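Local coordinates for protein packaging enzyme P4 (Pseudomonas phage phi6, PDB 4BLO) that hydrolyses nucleoside triphosphates and probably works as a hexameric RecA-like motor that packages viral RNA into the phage capsid, at residues 207-210 / 211-215; 162-166 / 167-171. One frame throughout, in Å; residues are numbered along the deposited sequence.

Contact 1: 207-210 / 211-215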
loop_
_atom_site.group_PDB
_atom_site.type_symbol
_atom_site.label_atom_id
_atom_site.label_comp_id
_atom_site.label_asym_id
_atom_site.label_seq_id
_atom_site.Cartn_x
_atom_site.Cartn_y
_atom_site.Cartn_z
ATOM N N ALA L 207 1.239 10.222 -11.160
ATOM C CA ALA L 207 1.973 11.380 -11.656
ATOM C C ALA L 207 2.953 11.030 -12.788
ATOM O O ALA L 207 3.069 11.818 -13.722
ATOM C CB ALA L 207 2.713 12.054 -10.514
ATOM N N VAL L 208 3.604 9.835 -12.738
ATOM C CA VAL L 208 4.596 9.385 -13.730
ATOM C C VAL L 208 3.971 9.275 -15.137
ATOM O O VAL L 208 4.701 9.213 -16.131
ATOM C CB VAL L 208 5.303 8.073 -13.289
ATOM C CG1 VAL L 208 4.421 6.848 -13.465
ATOM C CG2 VAL L 208 6.652 7.890 -13.987
ATOM N N PHE L 209 2.629 9.272 -15.218
ATOM C CA PHE L 209 1.893 9.224 -16.482
ATOM C C PHE L 209 2.225 10.457 -17.313
ATOM O O PHE L 209 2.470 10.326 -18.501
ATOM C CB PHE L 209 0.383 9.111 -16.212
ATOM C CG PHE L 209 -0.534 9.544 -17.328
ATOM C CD1 PHE L 209 -0.732 8.736 -18.445
ATOM C CD2 PHE L 209 -1.225 10.749 -17.251
ATOM C CE1 PHE L 209 -1.586 9.141 -19.477
ATOM C CE2 PHE L 209 -2.088 11.146 -18.285
ATOM C CZ PHE L 209 -2.263 10.336 -19.385
ATOM N N TYR L 210 2.277 11.642 -16.679
ATOM C CA TYR L 210 2.574 12.916 -17.329
ATOM C C TYR L 210 4.034 13.007 -17.742
ATOM O O TYR L 210 4.336 13.545 -18.809
ATOM C CB TYR L 210 2.195 14.085 -16.441
ATOM C CG TYR L 210 0.751 14.051 -16.005
ATOM C CD1 TYR L 210 -0.268 14.417 -16.874
ATOM C CD2 TYR L 210 0.398 13.651 -14.718
ATOM C CE1 TYR L 210 -1.604 14.355 -16.484
ATOM C CE2 TYR L 210 -0.933 13.614 -14.310
ATOM C CZ TYR L 210 -1.929 13.969 -15.192
ATOM O OH TYR L 210 -3.226 13.962 -14.753
ATOM N N SER L 211 4.932 12.442 -16.931
ATOM C CA SER L 211 6.357 12.391 -17.236
ATOM C C SER L 211 6.597 11.484 -18.438
ATOM O O SER L 211 7.372 11.849 -19.319
ATOM C CB SER L 211 7.153 11.918 -16.020
ATOM O OG SER L 211 7.461 13.036 -15.198
ATOM N N LEU L 212 5.886 10.338 -18.505
ATOM C CA LEU L 212 5.986 9.392 -19.615
ATOM C C LEU L 212 5.548 10.028 -20.944
ATOM O O LEU L 212 6.231 9.826 -21.944
ATOM C CB LEU L 212 5.164 8.122 -19.348
ATOM C CG LEU L 212 5.953 6.794 -19.248
ATOM C CD1 LEU L 212 5.040 5.641 -18.854
ATOM C CD2 LEU L 212 6.654 6.454 -20.553
ATOM N N LEU L 213 4.448 10.822 -20.940
ATOM C CA LEU L 213 3.955 11.520 -22.136
ATOM C C LEU L 213 5.011 12.496 -22.676
ATOM O O LEU L 213 5.217 12.545 -23.892
ATOM C CB LEU L 213 2.647 12.278 -21.839
ATOM C CG LEU L 213 1.342 11.487 -21.803
ATOM C CD1 LEU L 213 0.214 12.353 -21.284
ATOM C CD2 LEU L 213 0.957 10.988 -23.180
ATOM N N THR L 214 5.690 13.248 -21.765
ATOM C CA THR L 214 6.757 14.205 -22.094
ATOM C C THR L 214 7.985 13.471 -22.677
ATOM O O THR L 214 8.542 13.918 -23.688
ATOM C CB THR L 214 7.138 15.049 -20.877
ATOM O OG1 THR L 214 5.980 15.730 -20.399
ATOM C CG2 THR L 214 8.199 16.066 -21.194
ATOM N N ASP L 215 8.390 12.351 -22.033
ATOM C CA ASP L 215 9.504 11.508 -22.461
ATOM C C ASP L 215 9.205 10.892 -23.839
ATOM O O ASP L 215 10.096 10.840 -24.690
ATOM C CB ASP L 215 9.788 10.407 -21.421
ATOM C CG ASP L 215 10.516 10.860 -20.173
ATOM O OD1 ASP L 215 10.885 12.059 -20.099
ATOM O OD2 ASP L 215 10.760 10.007 -19.288
#

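Contact 2: 162-166 / 167-171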
loop_
_atom_site.group_PDB
_atom_site.type_symbol
_atom_site.label_atom_id
_atom_site.label_comp_id
_atom_site.label_asym_id
_atom_site.label_seq_id
_atom_site.Cartn_x
_atom_site.Cartn_y
_atom_site.Cartn_z
ATOM N N VAL L 162 -2.088 -1.914 -38.154
ATOM C CA VAL L 162 -0.948 -2.754 -37.775
ATOM C C VAL L 162 -1.170 -3.162 -36.304
ATOM O O VAL L 162 -1.179 -2.315 -35.402
ATOM C CB VAL L 162 0.444 -2.113 -38.074
ATOM C CG1 VAL L 162 0.495 -0.645 -37.684
ATOM C CG2 VAL L 162 1.590 -2.902 -37.444
ATOM N N HIS L 163 -1.437 -4.463 -36.094
ATOM C CA HIS L 163 -1.754 -5.015 -34.785
ATOM C C HIS L 163 -0.507 -5.435 -34.037
ATOM O O HIS L 163 0.207 -6.353 -34.457
ATOM C CB HIS L 163 -2.746 -6.174 -34.901
ATOM C CG HIS L 163 -4.059 -5.753 -35.491
ATOM N ND1 HIS L 163 -4.332 -5.913 -36.850
ATOM C CD2 HIS L 163 -5.110 -5.129 -34.904
ATOM C CE1 HIS L 163 -5.543 -5.409 -37.031
ATOM N NE2 HIS L 163 -6.056 -4.932 -35.890
ATOM N N ILE L 164 -0.247 -4.730 -32.919
ATOM C CA ILE L 164 0.876 -4.993 -32.025
ATOM C C ILE L 164 0.355 -5.618 -30.701
ATOM O O ILE L 164 -0.863 -5.672 -30.459
ATOM C CB ILE L 164 1.740 -3.720 -31.788
ATOM C CG1 ILE L 164 0.952 -2.620 -31.054
ATOM C CG2 ILE L 164 2.356 -3.201 -33.099
ATOM C CD1 ILE L 164 1.729 -1.854 -30.112
ATOM N N SER L 165 1.293 -6.088 -29.857
ATOM C CA SER L 165 1.036 -6.719 -28.570
ATOM C C SER L 165 1.857 -6.093 -27.440
ATOM O O SER L 165 1.362 -6.069 -26.317
ATOM C CB SER L 165 1.333 -8.214 -28.646
ATOM O OG SER L 165 2.715 -8.503 -28.791
ATOM N N THR L 166 3.103 -5.608 -27.715
ATOM C CA THR L 166 4.011 -5.042 -26.698
ATOM C C THR L 166 4.289 -3.540 -26.891
ATOM O O THR L 166 4.071 -2.994 -27.975
ATOM C CB THR L 166 5.361 -5.821 -26.630
ATOM O OG1 THR L 166 6.282 -5.384 -27.638
ATOM C CG2 THR L 166 5.191 -7.334 -26.673
ATOM N N LEU L 167 4.824 -2.889 -25.826
ATOM C CA LEU L 167 5.228 -1.475 -25.823
ATOM C C LEU L 167 6.438 -1.283 -26.752
ATOM O O LEU L 167 6.530 -0.265 -27.440
ATOM C CB LEU L 167 5.548 -0.988 -24.391
ATOM C CG LEU L 167 6.124 0.444 -24.252
ATOM C CD1 LEU L 167 5.131 1.508 -24.700
ATOM C CD2 LEU L 167 6.600 0.710 -22.845
ATOM N N ASP L 168 7.348 -2.291 -26.781
ATOM C CA ASP L 168 8.528 -2.330 -27.647
ATOM C C ASP L 168 8.096 -2.183 -29.110
ATOM O O ASP L 168 8.644 -1.332 -29.821
ATOM C CB ASP L 168 9.314 -3.641 -27.447
ATOM C CG ASP L 168 9.982 -3.837 -26.104
ATOM O OD1 ASP L 168 9.900 -2.935 -25.267
ATOM O OD2 ASP L 168 10.554 -4.912 -25.884
ATOM N N GLU L 169 7.084 -2.986 -29.536
ATOM C CA GLU L 169 6.508 -2.962 -30.876
ATOM C C GLU L 169 5.928 -1.581 -31.206
ATOM O O GLU L 169 6.158 -1.087 -32.311
ATOM C CB GLU L 169 5.421 -4.039 -31.029
ATOM C CG GLU L 169 5.951 -5.460 -31.142
ATOM C CD GLU L 169 4.946 -6.576 -30.958
ATOM O OE1 GLU L 169 3.750 -6.274 -30.740
ATOM O OE2 GLU L 169 5.357 -7.760 -30.997
ATOM N N MET L 170 5.215 -0.939 -30.249
ATOM C CA MET L 170 4.623 0.384 -30.461
ATOM C C MET L 170 5.687 1.416 -30.816
ATOM O O MET L 170 5.538 2.125 -31.813
ATOM C CB MET L 170 3.837 0.855 -29.236
ATOM C CG MET L 170 2.913 2.008 -29.554
ATOM S SD MET L 170 2.651 3.082 -28.136
ATOM C CE MET L 170 4.219 3.976 -28.093
ATOM N N LEU L 171 6.764 1.478 -30.019
ATOM C CA LEU L 171 7.866 2.412 -30.223
ATOM C C LEU L 171 8.610 2.124 -31.529
ATOM O O LEU L 171 8.966 3.075 -32.220
ATOM C CB LEU L 171 8.826 2.393 -29.026
ATOM C CG LEU L 171 8.239 2.885 -27.687
ATOM C CD1 LEU L 171 9.124 2.495 -26.541
ATOM C CD2 LEU L 171 8.018 4.388 -27.694
#

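Contact 1: 207-210 / 211-215
F209 and L213, one helical turn apart, form the close-packed side of this first part of helix 208-222. L213 reaches over one face of the F209 ring: its CD1 lies 4.1 Å from the ring centroid and 27° off the normal, a CH-pi contact, and its closest ring atom is F209 CZ at 3.7 Å. The two side chains cross at a slant. With CG anti to the backbone N (chi1 159°), the F209 ring leaves beside its own carbonyl carbon, on the side where L213 follows. The edge of the same ring meets Y210, F209 CD2 standing 3.6 Å above the plane of the Y210 ring, over its centre. V247 of helix 240-248 and L193 also touch F209.

Backbone bonds run alongside: L212 N donates to V208 O (2.9 Å), L213 N to F209 O (3.2 Å) and T214 N to Y210 O (3.3 Å). The looser end is A207, partly exposed, whose methyl stays clear of 211-215. Another flank is closed by a second subunit, where F194 packs on Y210 and S211. R195 of that second subunit forms a salt bridge with D215, and its R190 hydrogen-bonds to T214 OG1, a hydroxyl that also bonds to S250 O of its own chain. The i to i+4 pattern of backbone bonds and of the aromatic-leucine pair is that of a regular alpha-helix, one packed here between the body of a P-loop NTPase domain and a neighbouring subunit.

Contact 2: 162-166 / 167-171
E169 reaches back from the first turn of helix 167-179 to the S165-T166 backbone, while T166 OG1 takes the amide of E169: a capping box, with T166 as the N-cap. The cap bond, E169 N to T166 OG1, is 3.2 Å long and nearly straight at 166°. In return the carboxylate oxygen OE1 accepts three bonds. S165 N meets it nearly in line with its C-O bond at 2.6 Å, S165 OG comes to the syn side, tilted out of the carboxylate plane, at 3.1 Å, and T166 N approaches from above the carboxylate plane, 65° out of it, also at 3.2 Å. Three donors on one buried oxygen, next to the start of a helix, would be expected to favour the charged carboxylate and limit its rotation.

The chain of E169 is extended beyond CG, which carries the carboxylate past T166 to S165. I164 runs by it in the opposite direction, its CB 3.4 Å from E169 OE1. At the end of the I164 side chain, CD1 rests 3.5 Å from M170 CB.

Further out, the strand end is tied to strand 144-147 by backbone bonds of V162 and I164 with R147, and S165 O accepts from the indole NE1 of W148. P66 and S67 of helix 66-69 and T73 pack against E169. A third subunit meets the turn, sharing backbone hydrogen bonds with S165 and with its I97 packed on L167. At T166 the hydroxyl lies between the backbone N and the carbonyl carbon (chi1 83°), bringing OG1 over the helix start, and T166 O closes the first turn by accepting from M170 N at 3.3 Å.

Both contacts are largely buried, yet they belong to different elements: contact 1 lies wholly within helix 208-222, whereas contact 2 joins the end of strand 161-163, outermost in the sheet of this chain, to helix 167-179. Their centres are about 19 Å apart and their nearest atoms about 6 Å, without touching. Chemistry follows place. Early in helix 208-222 the side chains meet mainly through apolar and aromatic groups, with routine backbone bonds beneath; at the strand-to-helix turn, side-chain oxygens of T166 and E169 take up backbone amides either side of the helix start. Each also faces another copy of the protein, contact 1 the second subunit through arginine bonds, contact 2 the third through backbone bonds.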